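Side-chain contacts in erythrocyte membrane protein 1 (Plasmodium falciparum, PDB 6S8T), which probably binds the host receptor ICAM-1 through this DBLbeta domain, one piece of a much longer adhesion protein of the infected red cell surface: residues I192-D197 with D251-N256; V299-W304 with K352-Q357; E303-M308 with T434-N439. All blocks are in the same frame, centred on the assembly; numbering follows the deposited sequence.

Interaction 1: I192-D197 with D251-N256; sequences IIRGRD and DWWEAN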
loop_
_atom_site.group_PDB
_atom_site.type_symbol
_atom_site.label_atom_id
_atom_site.label_comp_id
_atom_site.label_asym_id
_atom_site.label_seq_id
_atom_site.Cartn_x
_atom_site.Cartn_y
_atom_site.Cartn_z
ATOM N N ILE A 192 -6.789 -7.957 1.088
ATOM C CA ILE A 192 -6.721 -9.133 1.952
ATOM C C ILE A 192 -8.040 -9.891 1.921
ATOM O O ILE A 192 -8.062 -11.124 1.809
ATOM C CB ILE A 192 -6.341 -8.729 3.390
ATOM C CG1 ILE A 192 -4.921 -8.163 3.438
ATOM C CG2 ILE A 192 -6.461 -9.918 4.331
ATOM C CD1 ILE A 192 -4.475 -7.763 4.830
ATOM N N ILE A 193 -9.159 -9.171 2.018
ATOM C CA ILE A 193 -10.470 -9.813 2.013
ATOM C C ILE A 193 -10.744 -10.482 0.668
ATOM O O ILE A 193 -11.277 -11.596 0.614
ATOM C CB ILE A 193 -11.560 -8.783 2.369
ATOM C CG1 ILE A 193 -11.296 -8.182 3.751
ATOM C CG2 ILE A 193 -12.939 -9.422 2.328
ATOM C CD1 ILE A 193 -11.258 -9.209 4.861
ATOM N N ARG A 194 -10.387 -9.825 -0.433
ATOM C CA ARG A 194 -10.662 -10.379 -1.756
ATOM C C ARG A 194 -9.638 -11.420 -2.194
ATOM O O ARG A 194 -9.895 -12.140 -3.164
ATOM C CB ARG A 194 -10.732 -9.260 -2.802
ATOM C CG ARG A 194 -11.971 -8.372 -2.706
ATOM C CD ARG A 194 -11.877 -7.158 -3.642
ATOM N NE ARG A 194 -10.778 -6.270 -3.271
ATOM C CZ ARG A 194 -10.599 -5.041 -3.751
ATOM N NH1 ARG A 194 -11.453 -4.534 -4.632
ATOM N NH2 ARG A 194 -9.560 -4.317 -3.342
ATOM N N GLY A 195 -8.499 -11.528 -1.511
ATOM C CA GLY A 195 -7.482 -12.491 -1.889
ATOM C C GLY A 195 -6.463 -12.006 -2.898
ATOM O O GLY A 195 -5.767 -12.835 -3.496
ATOM N N ARG A 196 -6.345 -10.694 -3.107
ATOM C CA ARG A 196 -5.373 -10.131 -4.035
ATOM C C ARG A 196 -4.034 -9.786 -3.387
ATOM O O ARG A 196 -3.066 -9.527 -4.111
ATOM C CB ARG A 196 -5.949 -8.868 -4.696
ATOM C CG ARG A 196 -7.258 -9.088 -5.453
ATOM C CD ARG A 196 -7.886 -7.774 -5.915
ATOM N NE ARG A 196 -9.106 -8.009 -6.685
ATOM C CZ ARG A 196 -9.761 -7.074 -7.367
ATOM N NH1 ARG A 196 -10.859 -7.396 -8.040
ATOM N NH2 ARG A 196 -9.321 -5.821 -7.382
ATOM N N ASP A 197 -3.951 -9.778 -2.054
ATOM C CA ASP A 197 -2.759 -9.282 -1.369
ATOM C C ASP A 197 -1.537 -10.144 -1.676
ATOM O O ASP A 197 -1.623 -11.373 -1.748
ATOM C CB ASP A 197 -3.013 -9.236 0.143
ATOM C CG ASP A 197 -1.796 -8.779 0.927
ATOM O OD1 ASP A 197 -1.527 -7.557 0.961
ATOM O OD2 ASP A 197 -1.106 -9.647 1.501
ATOM N N ASP A 251 -17.779 -9.163 -4.592
ATOM C CA ASP A 251 -19.097 -8.562 -4.413
ATOM C C ASP A 251 -19.331 -8.151 -2.961
ATOM O O ASP A 251 -19.901 -7.086 -2.698
ATOM C CB ASP A 251 -20.180 -9.531 -4.884
ATOM C CG ASP A 251 -20.132 -9.786 -6.390
ATOM O OD1 ASP A 251 -19.303 -9.162 -7.084
ATOM O OD2 ASP A 251 -20.927 -10.614 -6.875
ATOM N N TRP A 252 -18.907 -8.985 -2.005
ATOM C CA TRP A 252 -19.037 -8.615 -0.597
ATOM C C TRP A 252 -18.278 -7.327 -0.298
ATOM O O TRP A 252 -18.759 -6.478 0.460
ATOM C CB TRP A 252 -18.540 -9.746 0.307
ATOM C CG TRP A 252 -18.785 -9.495 1.777
ATOM C CD1 TRP A 252 -19.863 -9.901 2.511
ATOM C CD2 TRP A 252 -17.934 -8.778 2.684
ATOM N NE1 TRP A 252 -19.734 -9.486 3.816
ATOM C CE2 TRP A 252 -18.558 -8.794 3.947
ATOM C CE3 TRP A 252 -16.704 -8.125 2.549
ATOM C CZ2 TRP A 252 -17.996 -8.182 5.068
ATOM C CZ3 TRP A 252 -16.146 -7.518 3.665
ATOM C CH2 TRP A 252 -16.794 -7.550 4.905
ATOM N N TRP A 253 -17.094 -7.161 -0.890
ATOM C CA TRP A 253 -16.350 -5.923 -0.688
ATOM C C TRP A 253 -17.098 -4.729 -1.272
ATOM O O TRP A 253 -17.188 -3.677 -0.628
ATOM C CB TRP A 253 -14.948 -6.042 -1.291
ATOM C CG TRP A 253 -14.120 -4.809 -1.089
ATOM C CD1 TRP A 253 -13.752 -3.900 -2.043
ATOM C CD2 TRP A 253 -13.574 -4.331 0.150
ATOM N NE1 TRP A 253 -13.005 -2.895 -1.475
ATOM C CE2 TRP A 253 -12.884 -3.136 -0.131
ATOM C CE3 TRP A 253 -13.600 -4.803 1.467
ATOM C CZ2 TRP A 253 -12.223 -2.405 0.856
ATOM C CZ3 TRP A 253 -12.944 -4.073 2.448
ATOM C CH2 TRP A 253 -12.264 -2.890 2.136
ATOM N N GLU A 254 -17.661 -4.880 -2.479
ATOM C CA GLU A 254 -18.412 -3.786 -3.093
ATOM C C GLU A 254 -19.604 -3.376 -2.240
ATOM O O GLU A 254 -19.954 -2.192 -2.173
ATOM C CB GLU A 254 -18.889 -4.187 -4.490
ATOM C CG GLU A 254 -17.794 -4.207 -5.532
ATOM C CD GLU A 254 -17.123 -2.859 -5.673
ATOM O OE1 GLU A 254 -17.844 -1.848 -5.846
ATOM O OE2 GLU A 254 -15.876 -2.810 -5.592
ATOM N N ALA A 255 -20.248 -4.347 -1.592
ATOM C CA ALA A 255 -21.433 -4.060 -0.795
ATOM C C ALA A 255 -21.101 -3.345 0.510
ATOM O O ALA A 255 -21.939 -2.599 1.028
ATOM C CB ALA A 255 -22.187 -5.357 -0.500
ATOM N N ASN A 256 -19.897 -3.547 1.055
ATOM C CA ASN A 256 -19.592 -3.070 2.399
ATOM C C ASN A 256 -18.330 -2.217 2.488
ATOM O O ASN A 256 -17.915 -1.876 3.601
ATOM C CB ASN A 256 -19.469 -4.253 3.367
ATOM C CG ASN A 256 -20.728 -5.094 3.423
ATOM O OD1 ASN A 256 -21.764 -4.649 3.917
ATOM N ND2 ASN A 256 -20.641 -6.323 2.923
HETATM O O HOH W 1 -14.249 -5.396 -5.404
#

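Interaction 2: V299-W304 with K352-Q357; sequences VEWAEW and KKWEKQ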
loop_
_atom_site.group_PDB
_atom_site.type_symbol
_atom_site.label_atom_id
_atom_site.label_comp_id
_atom_site.label_asym_id
_atom_site.label_seq_id
_atom_site.Cartn_x
_atom_site.Cartn_y
_atom_site.Cartn_z
ATOM N N VAL A 299 4.564 3.419 -5.415
ATOM C CA VAL A 299 4.432 4.833 -5.068
ATOM C C VAL A 299 4.823 5.064 -3.611
ATOM O O VAL A 299 5.469 6.062 -3.276
ATOM C CB VAL A 299 3.000 5.328 -5.353
ATOM C CG1 VAL A 299 2.826 6.774 -4.891
ATOM C CG2 VAL A 299 2.659 5.190 -6.833
ATOM N N GLU A 300 4.438 4.142 -2.722
ATOM C CA GLU A 300 4.820 4.257 -1.316
ATOM C C GLU A 300 6.315 4.025 -1.126
ATOM O O GLU A 300 6.925 4.629 -0.238
ATOM C CB GLU A 300 3.999 3.276 -0.468
ATOM C CG GLU A 300 4.156 3.414 1.057
ATOM C CD GLU A 300 3.165 2.545 1.830
ATOM O OE1 GLU A 300 2.407 1.788 1.188
ATOM O OE2 GLU A 300 3.132 2.621 3.082
ATOM N N TRP A 301 6.922 3.167 -1.955
ATOM C CA TRP A 301 8.369 2.969 -1.904
ATOM C C TRP A 301 9.111 4.249 -2.267
ATOM O O TRP A 301 10.136 4.576 -1.658
ATOM C CB TRP A 301 8.778 1.830 -2.846
ATOM C CG TRP A 301 10.256 1.469 -2.816
ATOM C CD1 TRP A 301 10.827 0.414 -2.161
ATOM C CD2 TRP A 301 11.331 2.150 -3.486
ATOM N NE1 TRP A 301 12.186 0.402 -2.370
ATOM C CE2 TRP A 301 12.522 1.455 -3.179
ATOM C CE3 TRP A 301 11.404 3.280 -4.309
ATOM C CZ2 TRP A 301 13.770 1.854 -3.666
ATOM C CZ3 TRP A 301 12.643 3.678 -4.787
ATOM C CH2 TRP A 301 13.809 2.963 -4.466
ATOM N N ALA A 302 8.615 4.983 -3.265
ATOM C CA ALA A 302 9.298 6.200 -3.690
ATOM C C ALA A 302 9.195 7.293 -2.633
ATOM O O ALA A 302 10.138 8.072 -2.450
ATOM C CB ALA A 302 8.730 6.686 -5.024
ATOM N N GLU A 303 8.062 7.371 -1.931
ATOM C CA GLU A 303 7.910 8.391 -0.895
ATOM C C GLU A 303 8.881 8.154 0.255
ATOM O O GLU A 303 9.541 9.089 0.725
ATOM C CB GLU A 303 6.467 8.430 -0.380
ATOM C CG GLU A 303 6.284 9.371 0.816
ATOM C CD GLU A 303 4.852 9.444 1.332
ATOM O OE1 GLU A 303 4.008 8.627 0.910
ATOM O OE2 GLU A 303 4.573 10.326 2.172
ATOM N N TRP A 304 8.992 6.905 0.719
ATOM C CA TRP A 304 9.876 6.608 1.840
ATOM C C TRP A 304 11.348 6.582 1.444
ATOM O O TRP A 304 12.207 6.784 2.310
ATOM C CB TRP A 304 9.469 5.289 2.502
ATOM C CG TRP A 304 8.237 5.462 3.336
ATOM C CD1 TRP A 304 6.945 5.227 2.955
ATOM C CD2 TRP A 304 8.172 5.965 4.679
ATOM N NE1 TRP A 304 6.084 5.534 3.983
ATOM C CE2 TRP A 304 6.813 5.985 5.053
ATOM C CE3 TRP A 304 9.133 6.383 5.606
ATOM C CZ2 TRP A 304 6.390 6.408 6.312
ATOM C CZ3 TRP A 304 8.713 6.806 6.857
ATOM C CH2 TRP A 304 7.354 6.816 7.199
ATOM N N LYS A 352 22.916 3.222 -2.489
ATOM C CA LYS A 352 23.166 2.092 -3.378
ATOM C C LYS A 352 22.241 0.920 -3.074
ATOM O O LYS A 352 21.704 0.294 -3.995
ATOM C CB LYS A 352 24.626 1.654 -3.282
ATOM C CG LYS A 352 25.016 0.626 -4.329
ATOM C CD LYS A 352 24.888 1.204 -5.731
ATOM C CE LYS A 352 24.845 0.111 -6.787
ATOM N NZ LYS A 352 23.594 -0.691 -6.695
ATOM N N LYS A 353 22.042 0.600 -1.792
ATOM C CA LYS A 353 21.206 -0.550 -1.463
ATOM C C LYS A 353 19.741 -0.293 -1.793
ATOM O O LYS A 353 19.026 -1.222 -2.189
ATOM C CB LYS A 353 21.383 -0.931 0.008
ATOM C CG LYS A 353 21.132 0.190 0.989
ATOM C CD LYS A 353 21.915 -0.022 2.278
ATOM C CE LYS A 353 21.665 -1.398 2.867
ATOM N NZ LYS A 353 22.392 -1.581 4.153
ATOM N N TRP A 354 19.277 0.951 -1.651
ATOM C CA TRP A 354 17.932 1.283 -2.110
ATOM C C TRP A 354 17.842 1.214 -3.630
ATOM O O TRP A 354 16.822 0.777 -4.177
ATOM C CB TRP A 354 17.528 2.670 -1.607
ATOM C CG TRP A 354 17.107 2.696 -0.161
ATOM C CD1 TRP A 354 17.922 2.669 0.931
ATOM C CD2 TRP A 354 15.766 2.763 0.343
ATOM N NE1 TRP A 354 17.175 2.711 2.084
ATOM C CE2 TRP A 354 15.848 2.769 1.751
ATOM C CE3 TRP A 354 14.505 2.818 -0.259
ATOM C CZ2 TRP A 354 14.718 2.827 2.566
ATOM C CZ3 TRP A 354 13.385 2.874 0.551
ATOM C CH2 TRP A 354 13.498 2.877 1.950
ATOM N N GLU A 355 18.904 1.624 -4.328
ATOM C CA GLU A 355 18.894 1.584 -5.787
ATOM C C GLU A 355 18.738 0.164 -6.313
ATOM O O GLU A 355 18.117 -0.042 -7.362
ATOM C CB GLU A 355 20.173 2.213 -6.342
ATOM C CG GLU A 355 20.198 2.315 -7.858
ATOM C CD GLU A 355 21.529 2.808 -8.393
ATOM O OE1 GLU A 355 22.530 2.755 -7.644
ATOM O OE2 GLU A 355 21.574 3.250 -9.563
ATOM N N LYS A 356 19.287 -0.829 -5.607
ATOM C CA LYS A 356 19.149 -2.208 -6.067
ATOM C C LYS A 356 17.689 -2.648 -6.054
ATOM O O LYS A 356 17.252 -3.395 -6.935
ATOM C CB LYS A 356 20.003 -3.144 -5.212
ATOM C CG LYS A 356 21.497 -3.019 -5.463
ATOM C CD LYS A 356 22.264 -4.144 -4.787
ATOM C CE LYS A 356 23.736 -4.112 -5.163
ATOM N NZ LYS A 356 24.486 -5.247 -4.556
ATOM N N GLN A 357 16.919 -2.188 -5.066
ATOM C CA GLN A 357 15.498 -2.517 -5.028
ATOM C C GLN A 357 14.752 -1.867 -6.189
ATOM O O GLN A 357 13.888 -2.499 -6.811
ATOM C CB GLN A 357 14.896 -2.095 -3.683
ATOM C CG GLN A 357 15.586 -2.726 -2.466
ATOM C CD GLN A 357 14.846 -2.486 -1.153
ATOM O OE1 GLN A 357 14.121 -1.501 -1.000
ATOM N NE2 GLN A 357 15.025 -3.395 -0.202
#

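Interaction 3: E303-M308 with T434-N439; sequences EWFCKM and TQFCKN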
loop_
_atom_site.group_PDB
_atom_site.type_symbol
_atom_site.label_atom_id
_atom_site.label_comp_id
_atom_site.label_asym_id
_atom_site.label_seq_id
_atom_site.Cartn_x
_atom_site.Cartn_y
_atom_site.Cartn_z
ATOM N N GLU A 303 8.062 7.371 -1.931
ATOM C CA GLU A 303 7.910 8.391 -0.895
ATOM C C GLU A 303 8.881 8.154 0.255
ATOM O O GLU A 303 9.541 9.089 0.725
ATOM C CB GLU A 303 6.467 8.430 -0.380
ATOM C CG GLU A 303 6.284 9.371 0.816
ATOM C CD GLU A 303 4.852 9.444 1.332
ATOM O OE1 GLU A 303 4.008 8.627 0.910
ATOM O OE2 GLU A 303 4.573 10.326 2.172
ATOM N N TRP A 304 8.992 6.905 0.719
ATOM C CA TRP A 304 9.876 6.608 1.840
ATOM C C TRP A 304 11.348 6.582 1.444
ATOM O O TRP A 304 12.207 6.784 2.310
ATOM C CB TRP A 304 9.469 5.289 2.502
ATOM C CG TRP A 304 8.237 5.462 3.336
ATOM C CD1 TRP A 304 6.945 5.227 2.955
ATOM C CD2 TRP A 304 8.172 5.965 4.679
ATOM N NE1 TRP A 304 6.084 5.534 3.983
ATOM C CE2 TRP A 304 6.813 5.985 5.053
ATOM C CE3 TRP A 304 9.133 6.383 5.606
ATOM C CZ2 TRP A 304 6.390 6.408 6.312
ATOM C CZ3 TRP A 304 8.713 6.806 6.857
ATOM C CH2 TRP A 304 7.354 6.816 7.199
ATOM N N PHE A 305 11.660 6.351 0.164
ATOM C CA PHE A 305 13.031 6.548 -0.296
ATOM C C PHE A 305 13.421 8.017 -0.233
ATOM O O PHE A 305 14.558 8.349 0.126
ATOM C CB PHE A 305 13.210 6.033 -1.724
ATOM C CG PHE A 305 14.444 6.573 -2.400
ATOM C CD1 PHE A 305 15.690 6.031 -2.123
ATOM C CD2 PHE A 305 14.364 7.638 -3.288
ATOM C CE1 PHE A 305 16.833 6.530 -2.728
ATOM C CE2 PHE A 305 15.504 8.142 -3.895
ATOM C CZ PHE A 305 16.740 7.587 -3.614
ATOM N N CYS A 306 12.495 8.911 -0.599
ATOM C CA CYS A 306 12.805 10.335 -0.574
ATOM C C CYS A 306 12.953 10.857 0.851
ATOM O O CYS A 306 13.745 11.775 1.088
ATOM C CB CYS A 306 11.735 11.123 -1.334
ATOM S SG CYS A 306 11.900 11.033 -3.151
ATOM N N LYS A 307 12.210 10.292 1.807
ATOM C CA LYS A 307 12.394 10.684 3.203
ATOM C C LYS A 307 13.767 10.269 3.716
ATOM O O LYS A 307 14.431 11.039 4.417
ATOM C CB LYS A 307 11.296 10.076 4.078
ATOM C CG LYS A 307 9.918 10.673 3.871
ATOM C CD LYS A 307 8.897 10.024 4.799
ATOM C CE LYS A 307 7.590 10.801 4.812
ATOM N NZ LYS A 307 7.777 12.176 5.369
ATOM N N MET A 308 14.204 9.052 3.381
ATOM C CA MET A 308 15.544 8.611 3.756
ATOM C C MET A 308 16.610 9.445 3.057
ATOM O O MET A 308 17.586 9.872 3.687
ATOM C CB MET A 308 15.713 7.124 3.424
ATOM C CG MET A 308 17.098 6.541 3.710
ATOM S SD MET A 308 18.297 6.761 2.373
ATOM C CE MET A 308 17.378 6.107 0.983
ATOM N N THR A 434 16.001 14.414 -7.524
ATOM C CA THR A 434 14.561 14.244 -7.639
ATOM C C THR A 434 14.110 13.469 -8.871
ATOM O O THR A 434 12.956 13.026 -8.904
ATOM C CB THR A 434 13.864 15.615 -7.649
ATOM O OG1 THR A 434 14.282 16.355 -8.802
ATOM C CG2 THR A 434 14.226 16.403 -6.398
ATOM N N GLN A 435 14.970 13.290 -9.869
ATOM C CA GLN A 435 14.591 12.637 -11.117
ATOM C C GLN A 435 14.838 11.135 -11.008
ATOM O O GLN A 435 15.979 10.701 -10.822
ATOM C CB GLN A 435 15.371 13.235 -12.286
ATOM C CG GLN A 435 15.003 12.660 -13.641
ATOM C CD GLN A 435 15.715 13.360 -14.778
ATOM O OE1 GLN A 435 15.815 14.585 -14.801
ATOM N NE2 GLN A 435 16.222 12.582 -15.727
ATOM N N PHE A 436 13.770 10.345 -11.137
ATOM C CA PHE A 436 13.862 8.897 -10.984
ATOM C C PHE A 436 14.336 8.181 -12.248
ATOM O O PHE A 436 14.568 6.968 -12.197
ATOM C CB PHE A 436 12.508 8.329 -10.538
ATOM C CG PHE A 436 12.297 8.366 -9.048
ATOM C CD1 PHE A 436 12.074 9.566 -8.394
ATOM C CD2 PHE A 436 12.320 7.198 -8.302
ATOM C CE1 PHE A 436 11.885 9.603 -7.022
ATOM C CE2 PHE A 436 12.131 7.228 -6.929
ATOM C CZ PHE A 436 11.913 8.432 -6.289
ATOM N N CYS A 437 14.482 8.884 -13.368
ATOM C CA CYS A 437 15.069 8.317 -14.573
ATOM C C CYS A 437 16.459 8.902 -14.799
ATOM O O CYS A 437 16.745 10.035 -14.404
ATOM C CB CYS A 437 14.191 8.577 -15.803
ATOM S SG CYS A 437 13.862 10.321 -16.139
ATOM N N LYS A 438 17.321 8.115 -15.444
ATOM C CA LYS A 438 18.696 8.531 -15.696
ATOM C C LYS A 438 18.755 9.615 -16.764
ATOM O O LYS A 438 19.045 10.777 -16.461
ATOM C CB LYS A 438 19.552 7.329 -16.108
ATOM C CG LYS A 438 19.664 6.257 -15.036
ATOM C CD LYS A 438 20.474 5.060 -15.511
ATOM C CE LYS A 438 20.580 4.007 -14.415
ATOM N NZ LYS A 438 21.331 2.797 -14.852
ATOM N N ASN A 439 18.485 9.246 -18.011
ATOM C CA ASN A 439 18.503 10.177 -19.130
ATOM C C ASN A 439 17.093 10.664 -19.445
ATOM O O ASN A 439 16.094 10.099 -18.993
ATOM C CB ASN A 439 19.130 9.521 -20.366
ATOM C CG ASN A 439 20.640 9.448 -20.283
ATOM O OD1 ASN A 439 21.295 10.406 -19.873
ATOM N ND2 ASN A 439 21.202 8.311 -20.673
#

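Interaction 1: I192-D197 with D251-N256
Arg194 lays its guanidinium over one face of the Trp253 indole. NH1 of Arg194 lies 3.5 Å from CD1 of Trp253. CZ of Arg194 sits 4.2 Å from the centroid of the five-membered ring of Trp253. This is an off-centre cation-pi contact, with the two planes turned 39° apart. The arginine chain runs past CB of Trp253 and bends at chi3 (-64°), which brings NE and NH1 over the indole. The other face of the guanidinium has NH2 of Arg196 above its rim. Arg194 also forms a salt bridge with Asp191, and a water in the guanidinium plane links NH1 to OE2 of Glu254. These partners probably fix the rotation of the group. The indole is held too, since NE1 of Trp253 donates to Asp289. Beside this pair, CG2 of Ile193 meets the six-membered ring of Trp252 obliquely, 4.0 Å from CZ3. Just beyond Arg194, Gly195 with positive phi closes helix 172-194 in a Schellman motif. The contact thus joins the C-terminal end of that helix to helix 246-268 within the Duffy binding domain. Helix 137-163 packs on Ile193 and Trp252, while helix 16-32 touches Asp251 and Glu254.

Interaction 2: V299-W304 with K352-Q357
Trp301 and Trp354 meet between two nearly antiparallel helix segments, whose axes run at 169° and come within 11.9 Å of each other. That spacing is bridged by large side chains. Trp301 sets CG anti to its own backbone N (chi1 -176°) and reaches across to helix 335-372. There its indole N-H points at the side-chain carbonyl of Gln357. The hydrogen bond from NE1 of Trp301 to OE1 of Gln357 is 3.0 Å long and nearly straight. OE1 lies close to the indole plane, but NE1 is tilted a little from the carbonyl plane of the amide. The glutamine chain is extended beyond CG. Its other amide atom, NE2, donates to the backbone O of Trp96, so both ends of the amide are held and its flip is settled. Trp354 sets the CE3-CZ3 side of its six-membered ring over one face of Trp301, toward the rim, with CE3 of Trp354 3.6 Å from CZ2 of Trp301. On the Trp354 side, CZ2 of Trp301 comes in at the ring edge. The planes are inclined at 55°. CZ2 of Trp301 also lies 3.3 Å from the backbone O of Trp354, which sits at the indole edge. Farther along, CH2 of Trp354 approaches the backbone O of Trp304. Trp96 adds an edge-to-face contact to Trp301. The chemistry is therefore mainly aromatic, with one directed polar bond: the indole N-H of a buried tryptophan is satisfied, and that bond probably limits the rotation of Trp301 between the two helices.

Interaction 3: E303-M308 with T434-N439
Phe305 holds its ring anti to the backbone N (chi1 162°), while the next residue, Cys306, swings SG to the position beside its own N (chi1 -77°). Both groups thus reach Phe436, whose ring comes in from the loop after helix 417-424. The end of that ring does the touching. CZ of Phe436 lies 4.0 Å from CD2 of Phe305 and 4.1 Å from SG of Cys306. The two phenyl side chains come from opposing directions and meet near CD2 of Phe305 and CZ of Phe436. Their planes stand at 73° and their centroids are 6.0 Å apart. The sulfur is placed differently: it lies at the edge of the Phe436 ring, near its plane, 5.2 Å from the centroid. This is a cysteine sulfur-aromatic contact.

Cys306 is also half of the disulfide to Cys430, so helix 293-319 is tied covalently to the chain shortly before Phe436. DBL domains are largely helical and cross-linked by disulfides, and here an aromatic side chain packs beside one such link. A second disulfide, Cys437 to Cys2, follows directly after Phe436 and joins the loop to the N-terminal end of the chain. Within this loop NE2 of Gln435 donates to the backbone O of Cys437, 2.9 Å away and from above the carbonyl plane, and also bonds Asp450. Trp358 of helix 335-372 meets Phe436 edge-to-face, and Phe455 packs against Phe305.

In the fold
Interactions 2 and 3 form one continuous packed region. Their centres are 7 Å apart, they share Glu303 and Trp304, and both use helix 293-319. Phe305 of interaction 3 touches interaction 2, with its CB 3.8 Å from CE3 of Trp354. CB of Ala302 is likewise 3.8 Å from CZ of Phe436, and CE of Met308 packs 3.5 Å from CD1 of Trp354. Interaction 1 is separate, on the opposite side of the chain's centre. Its centre is 29 Å from that of interaction 2 and 33 Å from that of interaction 3. It closes earlier in the chain, and helix 293-319 is the next helix after helix 246-268.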